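Local atomic coordinates of Crov588 (Cafeteriavirus, PDB entry 6NYR), a protein that is of unknown function but folds into a ring-shaped leucine-rich-repeat solenoid built of FNIP repeats, a form that would suit binding of other macromolecules. Residues 472-486 and 492-506. Residues are numbered along the deposited sequence; the frame is centred on the assembly and turned at random.
Sequences SLTYLELGHNFNQKI and PDRLTYLELGHDFNQ. With GOL (glycerol), chain F.
L476 and L498 lie side by side on the buried face of strands 475-477 and 497-499, with L476 CD2 3.5 Å from L498 CD1. A parallel backbone ladder joins the strands, its straightest rung from L478 N to E499 O (2.9 Å, 179°). Deeper in, L478 meets L500, and F504 CD1 lies 3.8 Å from F482 CE2; each phenylalanine has a leucine of its own segment over one ring face. Beside the phenylalanines, N483 OD1 accepts Q506 NE2 and N505 N from opposite faces of its amide plane, each at 3.0 Å; N461 OD1 and N505 OD1 likewise take N483 N and N527 N. The opposite face of the strand pair is partly exposed to solvent: the Y475 and Y497 rings are near parallel but slid apart, each hydroxyl bonding to the glutamate two residues on, and the E477 and E499 carboxylates stack despite like charge. Beyond the strands H480 and H502 stack offset (centroids 4.2 Å apart); CG of H502, anti to the backbone N (chi1 -179°), lays its ring over H480, and H502 ND1 donates to D503 OD1, holding the rotation. Such coil-upon-coil stacking, with a leucine-phenylalanine core and an asparagine ladder beside it, marks a leucine-rich-repeat solenoid.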
loop_
_atom_site.group_PDB
_atom_site.type_symbol
_atom_site.label_atom_id
_atom_site.label_comp_id
_atom_site.label_asym_id
_atom_site.label_seq_id
_atom_site.Cartn_x
_atom_site.Cartn_y
_atom_site.Cartn_z
ATOM N N SER A 472 5.632 -22.027 22.866
ATOM C CA SER A 472 4.501 -21.381 22.219
ATOM C C SER A 472 4.766 -21.002 20.771
ATOM O O SER A 472 3.891 -20.402 20.139
ATOM C CB SER A 472 4.097 -20.136 23.016
ATOM O OG SER A 472 5.240 -19.509 23.576
ATOM N N LEU A 473 5.930 -21.344 20.227
ATOM C CA LEU A 473 6.302 -20.893 18.892
ATOM C C LEU A 473 5.328 -21.410 17.843
ATOM O O LEU A 473 5.100 -22.619 17.734
ATOM C CB LEU A 473 7.716 -21.362 18.554
ATOM C CG LEU A 473 8.432 -20.594 17.439
ATOM C CD1 LEU A 473 8.766 -19.182 17.907
ATOM C CD2 LEU A 473 9.683 -21.331 16.991
ATOM N N THR A 474 4.745 -20.489 17.073
ATOM C CA THR A 474 3.913 -20.857 15.936
ATOM C C THR A 474 4.563 -20.578 14.587
ATOM O O THR A 474 4.151 -21.176 13.586
ATOM C CB THR A 474 2.571 -20.102 15.985
ATOM O OG1 THR A 474 2.816 -18.686 16.012
ATOM C CG2 THR A 474 1.765 -20.511 17.202
ATOM N N TYR A 475 5.574 -19.712 14.542
ATOM C CA TYR A 475 6.125 -19.194 13.295
ATOM C C TYR A 475 7.643 -19.190 13.391
ATOM O O TYR A 475 8.209 -18.549 14.283
ATOM C CB TYR A 475 5.595 -17.776 13.028
ATOM C CG TYR A 475 6.132 -17.118 11.778
ATOM C CD1 TYR A 475 7.398 -16.547 11.756
ATOM C CD2 TYR A 475 5.364 -17.049 10.625
ATOM C CE1 TYR A 475 7.891 -15.944 10.616
ATOM C CE2 TYR A 475 5.846 -16.444 9.482
ATOM C CZ TYR A 475 7.111 -15.895 9.479
ATOM O OH TYR A 475 7.597 -15.290 8.340
ATOM N N LEU A 476 8.297 -19.883 12.463
ATOM C CA LEU A 476 9.751 -19.954 12.414
ATOM C C LEU A 476 10.193 -19.689 10.986
ATOM O O LEU A 476 9.869 -20.460 10.077
ATOM C CB LEU A 476 10.259 -21.315 12.892
ATOM C CG LEU A 476 11.760 -21.566 12.763
ATOM C CD1 LEU A 476 12.539 -20.507 13.533
ATOM C CD2 LEU A 476 12.124 -22.961 13.238
ATOM N N GLU A 477 10.931 -18.600 10.791
ATOM C CA GLU A 477 11.493 -18.251 9.495
ATOM C C GLU A 477 13.009 -18.264 9.606
ATOM O O GLU A 477 13.584 -17.501 10.389
ATOM C CB GLU A 477 11.011 -16.878 9.035
ATOM C CG GLU A 477 11.673 -16.401 7.754
ATOM C CD GLU A 477 11.063 -15.122 7.228
ATOM O OE1 GLU A 477 10.066 -14.654 7.817
ATOM O OE2 GLU A 477 11.585 -14.583 6.232
ATOM N N LEU A 478 13.651 -19.122 8.825
ATOM C CA LEU A 478 15.103 -19.196 8.769
ATOM C C LEU A 478 15.590 -18.488 7.512
ATOM O O LEU A 478 14.880 -18.401 6.506
ATOM C CB LEU A 478 15.573 -20.650 8.794
ATOM C CG LEU A 478 15.222 -21.343 10.113
ATOM C CD1 LEU A 478 15.007 -22.832 9.924
ATOM C CD2 LEU A 478 16.308 -21.090 11.154
ATOM N N GLY A 479 16.818 -17.980 7.583
ATOM C CA GLY A 479 17.317 -17.036 6.611
ATOM C C GLY A 479 18.172 -17.669 5.531
ATOM O O GLY A 479 18.290 -18.888 5.413
ATOM N N HIS A 480 18.787 -16.793 4.732
ATOM C CA HIS A 480 19.501 -17.214 3.533
ATOM C C HIS A 480 20.509 -18.315 3.829
ATOM O O HIS A 480 20.566 -19.328 3.123
ATOM C CB HIS A 480 20.206 -16.003 2.906
ATOM C CG HIS A 480 20.727 -16.251 1.525
ATOM N ND1 HIS A 480 21.918 -16.900 1.278
ATOM C CD2 HIS A 480 20.214 -15.933 0.313
ATOM C CE1 HIS A 480 22.112 -16.977 -0.026
ATOM N NE2 HIS A 480 21.095 -16.395 -0.634
ATOM N N ASN A 481 21.326 -18.128 4.863
ATOM C CA ASN A 481 22.491 -18.975 5.058
ATOM C C ASN A 481 22.245 -20.173 5.956
ATOM O O ASN A 481 23.148 -21.007 6.096
ATOM C CB ASN A 481 23.652 -18.156 5.635
ATOM C CG ASN A 481 24.250 -17.204 4.625
ATOM O OD1 ASN A 481 23.794 -17.122 3.485
ATOM N ND2 ASN A 481 25.278 -16.470 5.040
ATOM N N PHE A 482 21.072 -20.293 6.566
ATOM C CA PHE A 482 20.855 -21.410 7.473
ATOM C C PHE A 482 20.925 -22.729 6.715
ATOM O O PHE A 482 20.185 -22.940 5.748
ATOM C CB PHE A 482 19.512 -21.306 8.182
ATOM C CG PHE A 482 19.273 -22.437 9.137
ATOM C CD1 PHE A 482 19.850 -22.428 10.394
ATOM C CD2 PHE A 482 18.497 -23.526 8.768
ATOM C CE1 PHE A 482 19.649 -23.474 11.269
ATOM C CE2 PHE A 482 18.291 -24.569 9.641
ATOM C CZ PHE A 482 18.868 -24.544 10.893
ATOM N N ASN A 483 21.806 -23.620 7.162
ATOM C CA ASN A 483 21.978 -24.919 6.524
ATOM C C ASN A 483 22.511 -25.924 7.547
ATOM O O ASN A 483 23.559 -26.548 7.373
ATOM C CB ASN A 483 22.905 -24.790 5.317
ATOM C CG ASN A 483 22.883 -26.018 4.432
ATOM O OD1 ASN A 483 21.961 -26.832 4.500
ATOM N ND2 ASN A 483 23.902 -26.162 3.592
ATOM N N GLN A 484 21.773 -26.096 8.643
ATOM C CA GLN A 484 22.110 -27.070 9.671
ATOM C C GLN A 484 21.019 -28.131 9.750
ATOM O O GLN A 484 19.850 -27.869 9.441
ATOM C CB GLN A 484 22.292 -26.404 11.049
ATOM C CG GLN A 484 23.359 -25.312 11.090
ATOM C CD GLN A 484 24.744 -25.801 10.696
ATOM O OE1 GLN A 484 25.175 -26.880 11.097
ATOM N NE2 GLN A 484 25.447 -25.000 9.902
ATOM N N LYS A 485 21.421 -29.337 10.146
ATOM C CA LYS A 485 20.474 -30.425 10.348
ATOM C C LYS A 485 19.431 -30.047 11.396
ATOM O O LYS A 485 19.756 -29.468 12.435
ATOM C CB LYS A 485 21.213 -31.685 10.801
ATOM C CG LYS A 485 21.977 -32.428 9.720
ATOM C CD LYS A 485 22.755 -33.592 10.340
ATOM C CE LYS A 485 23.396 -34.477 9.283
ATOM N NZ LYS A 485 24.536 -33.812 8.590
ATOM N N ILE A 486 18.171 -30.373 11.113
ATOM C CA ILE A 486 17.073 -30.239 12.071
ATOM C C ILE A 486 16.669 -31.636 12.528
ATOM O O ILE A 486 16.290 -32.485 11.711
ATOM C CB ILE A 486 15.883 -29.466 11.481
ATOM C CG1 ILE A 486 16.391 -28.152 10.883
ATOM C CG2 ILE A 486 14.834 -29.231 12.552
ATOM C CD1 ILE A 486 15.303 -27.178 10.469
ATOM N N PRO A 492 9.048 -27.210 18.210
ATOM C CA PRO A 492 8.051 -27.399 19.272
ATOM C C PRO A 492 6.693 -27.811 18.718
ATOM O O PRO A 492 6.438 -27.798 17.512
ATOM C CB PRO A 492 7.989 -26.032 19.964
ATOM C CG PRO A 492 8.430 -25.057 18.916
ATOM C CD PRO A 492 9.415 -25.787 18.030
ATOM N N ASP A 493 5.807 -28.177 19.651
ATOM C CA ASP A 493 4.567 -28.868 19.327
ATOM C C ASP A 493 3.448 -27.956 18.844
ATOM O O ASP A 493 2.407 -28.469 18.419
ATOM C CB ASP A 493 4.066 -29.646 20.552
ATOM C CG ASP A 493 5.014 -30.739 20.975
ATOM O OD1 ASP A 493 5.690 -31.307 20.091
ATOM O OD2 ASP A 493 5.079 -31.038 22.187
ATOM N N ARG A 494 3.605 -26.636 18.920
ATOM C CA ARG A 494 2.581 -25.729 18.416
ATOM C C ARG A 494 2.994 -25.030 17.126
ATOM O O ARG A 494 2.274 -24.143 16.655
ATOM C CB ARG A 494 2.210 -24.686 19.473
ATOM C CG ARG A 494 1.511 -25.262 20.690
ATOM C CD ARG A 494 1.122 -24.170 21.680
ATOM N NE ARG A 494 0.279 -24.688 22.753
ATOM C CZ ARG A 494 -1.031 -24.481 22.850
ATOM N NH1 ARG A 494 -1.669 -23.763 21.936
ATOM N NH2 ARG A 494 -1.702 -24.997 23.867
ATOM N N LEU A 495 4.122 -25.416 16.538
ATOM C CA LEU A 495 4.598 -24.788 15.311
ATOM C C LEU A 495 3.658 -25.095 14.156
ATOM O O LEU A 495 3.431 -26.263 13.823
ATOM C CB LEU A 495 6.008 -25.276 14.991
ATOM C CG LEU A 495 6.736 -24.668 13.795
ATOM C CD1 LEU A 495 6.810 -23.165 13.896
ATOM C CD2 LEU A 495 8.139 -25.274 13.698
ATOM N N THR A 496 3.104 -24.046 13.549
ATOM C CA THR A 496 2.275 -24.187 12.361
ATOM C C THR A 496 2.961 -23.722 11.086
ATOM O O THR A 496 2.626 -24.214 10.010
ATOM C CB THR A 496 0.965 -23.397 12.515
ATOM O OG1 THR A 496 1.261 -22.003 12.684
ATOM C CG2 THR A 496 0.162 -23.905 13.701
ATOM N N TYR A 497 3.914 -22.797 11.176
ATOM C CA TYR A 497 4.546 -22.212 9.998
ATOM C C TYR A 497 6.053 -22.354 10.119
ATOM O O TYR A 497 6.645 -21.924 11.117
ATOM C CB TYR A 497 4.153 -20.739 9.839
ATOM C CG TYR A 497 4.710 -20.062 8.603
ATOM C CD1 TYR A 497 5.995 -19.535 8.592
ATOM C CD2 TYR A 497 3.947 -19.941 7.451
ATOM C CE1 TYR A 497 6.504 -18.910 7.468
ATOM C CE2 TYR A 497 4.450 -19.319 6.318
ATOM C CZ TYR A 497 5.728 -18.804 6.332
ATOM O OH TYR A 497 6.233 -18.183 5.214
ATOM N N LEU A 498 6.668 -22.968 9.110
ATOM C CA LEU A 498 8.116 -23.134 9.060
ATOM C C LEU A 498 8.581 -22.772 7.659
ATOM O O LEU A 498 8.214 -23.446 6.691
ATOM C CB LEU A 498 8.526 -24.569 9.400
ATOM C CG LEU A 498 10.003 -24.921 9.212
ATOM C CD1 LEU A 498 10.879 -24.150 10.191
ATOM C CD2 LEU A 498 10.232 -26.426 9.346
ATOM N N GLU A 499 9.397 -21.731 7.556
ATOM C CA GLU A 499 9.957 -21.291 6.286
ATOM C C GLU A 499 11.467 -21.491 6.328
ATOM O O GLU A 499 12.153 -20.911 7.178
ATOM C CB GLU A 499 9.623 -19.829 6.005
ATOM C CG GLU A 499 10.114 -19.357 4.639
ATOM C CD GLU A 499 9.787 -17.906 4.353
ATOM O OE1 GLU A 499 8.807 -17.383 4.929
ATOM O OE2 GLU A 499 10.519 -17.288 3.549
ATOM N N LEU A 500 11.973 -22.313 5.419
ATOM C CA LEU A 500 13.397 -22.560 5.266
ATOM C C LEU A 500 13.957 -21.613 4.216
ATOM O O LEU A 500 13.249 -21.186 3.299
ATOM C CB LEU A 500 13.625 -24.015 4.872
ATOM C CG LEU A 500 13.123 -24.947 5.982
ATOM C CD1 LEU A 500 12.645 -26.277 5.422
ATOM C CD2 LEU A 500 14.207 -25.166 7.032
ATOM N N GLY A 501 15.238 -21.279 4.362
ATOM C CA GLY A 501 15.858 -20.239 3.573
ATOM C C GLY A 501 16.584 -20.752 2.341
ATOM O O GLY A 501 16.516 -21.926 1.973
ATOM N N HIS A 502 17.291 -19.824 1.693
ATOM C CA HIS A 502 17.920 -20.111 0.411
ATOM C C HIS A 502 18.799 -21.351 0.480
ATOM O O HIS A 502 18.682 -22.259 -0.351
ATOM C CB HIS A 502 18.754 -18.906 -0.044
ATOM C CG HIS A 502 19.416 -19.106 -1.373
ATOM N ND1 HIS A 502 20.636 -19.735 -1.511
ATOM C CD2 HIS A 502 19.023 -18.768 -2.624
ATOM C CE1 HIS A 502 20.964 -19.777 -2.790
ATOM N NE2 HIS A 502 20.004 -19.195 -3.487
ATOM N N ASP A 503 19.687 -21.408 1.474
ATOM C CA ASP A 503 20.748 -22.401 1.467
ATOM C C ASP A 503 20.338 -23.742 2.062
ATOM O O ASP A 503 21.052 -24.729 1.856
ATOM C CB ASP A 503 21.969 -21.894 2.246
ATOM C CG ASP A 503 22.694 -20.763 1.553
ATOM O OD1 ASP A 503 22.280 -20.356 0.445
ATOM O OD2 ASP A 503 23.694 -20.282 2.130
ATOM N N PHE A 504 19.232 -23.811 2.799
ATOM C CA PHE A 504 18.926 -25.047 3.508
ATOM C C PHE A 504 18.808 -26.210 2.534
ATOM O O PHE A 504 18.002 -26.166 1.599
ATOM C CB PHE A 504 17.639 -24.939 4.305
ATOM C CG PHE A 504 17.325 -26.196 5.078
ATOM C CD1 PHE A 504 17.837 -26.386 6.348
ATOM C CD2 PHE A 504 16.560 -27.209 4.511
ATOM C CE1 PHE A 504 17.570 -27.542 7.053
ATOM C CE2 PHE A 504 16.295 -28.367 5.210
ATOM C CZ PHE A 504 16.801 -28.537 6.482
ATOM N N ASN A 505 19.586 -27.261 2.777
ATOM C CA ASN A 505 19.557 -28.440 1.921
ATOM C C ASN A 505 20.015 -29.671 2.698
ATOM O O ASN A 505 20.968 -30.350 2.296
ATOM C CB ASN A 505 20.437 -28.225 0.691
ATOM C CG ASN A 505 20.225 -29.291 -0.370
ATOM O OD1 ASN A 505 19.207 -29.985 -0.378
ATOM N ND2 ASN A 505 21.185 -29.426 -1.272
ATOM N N GLN A 506 19.354 -29.949 3.819
ATOM C CA GLN A 506 19.664 -31.106 4.646
ATOM C C GLN A 506 18.499 -32.087 4.607
ATOM O O GLN A 506 17.344 -31.694 4.425
ATOM C CB GLN A 506 19.936 -30.700 6.101
ATOM C CG GLN A 506 21.105 -29.760 6.299
ATOM C CD GLN A 506 22.412 -30.332 5.788
ATOM O OE1 GLN A 506 22.784 -31.458 6.114
ATOM N NE2 GLN A 506 23.118 -29.551 4.977
HETATM C C1 GOL F . 1.351 -17.095 13.901
HETATM O O1 GOL F . 0.796 -17.680 15.078
HETATM C C2 GOL F . 0.938 -17.986 12.758
HETATM O O2 GOL F . 1.673 -19.203 12.776
HETATM C C3 GOL F . 1.151 -17.246 11.433
HETATM O O3 GOL F . 1.198 -15.866 11.672
HETATM O O HOH W 1 13.750 -16.600 4.378
HETATM O O HOH W 2 24.837 -21.580 4.333
#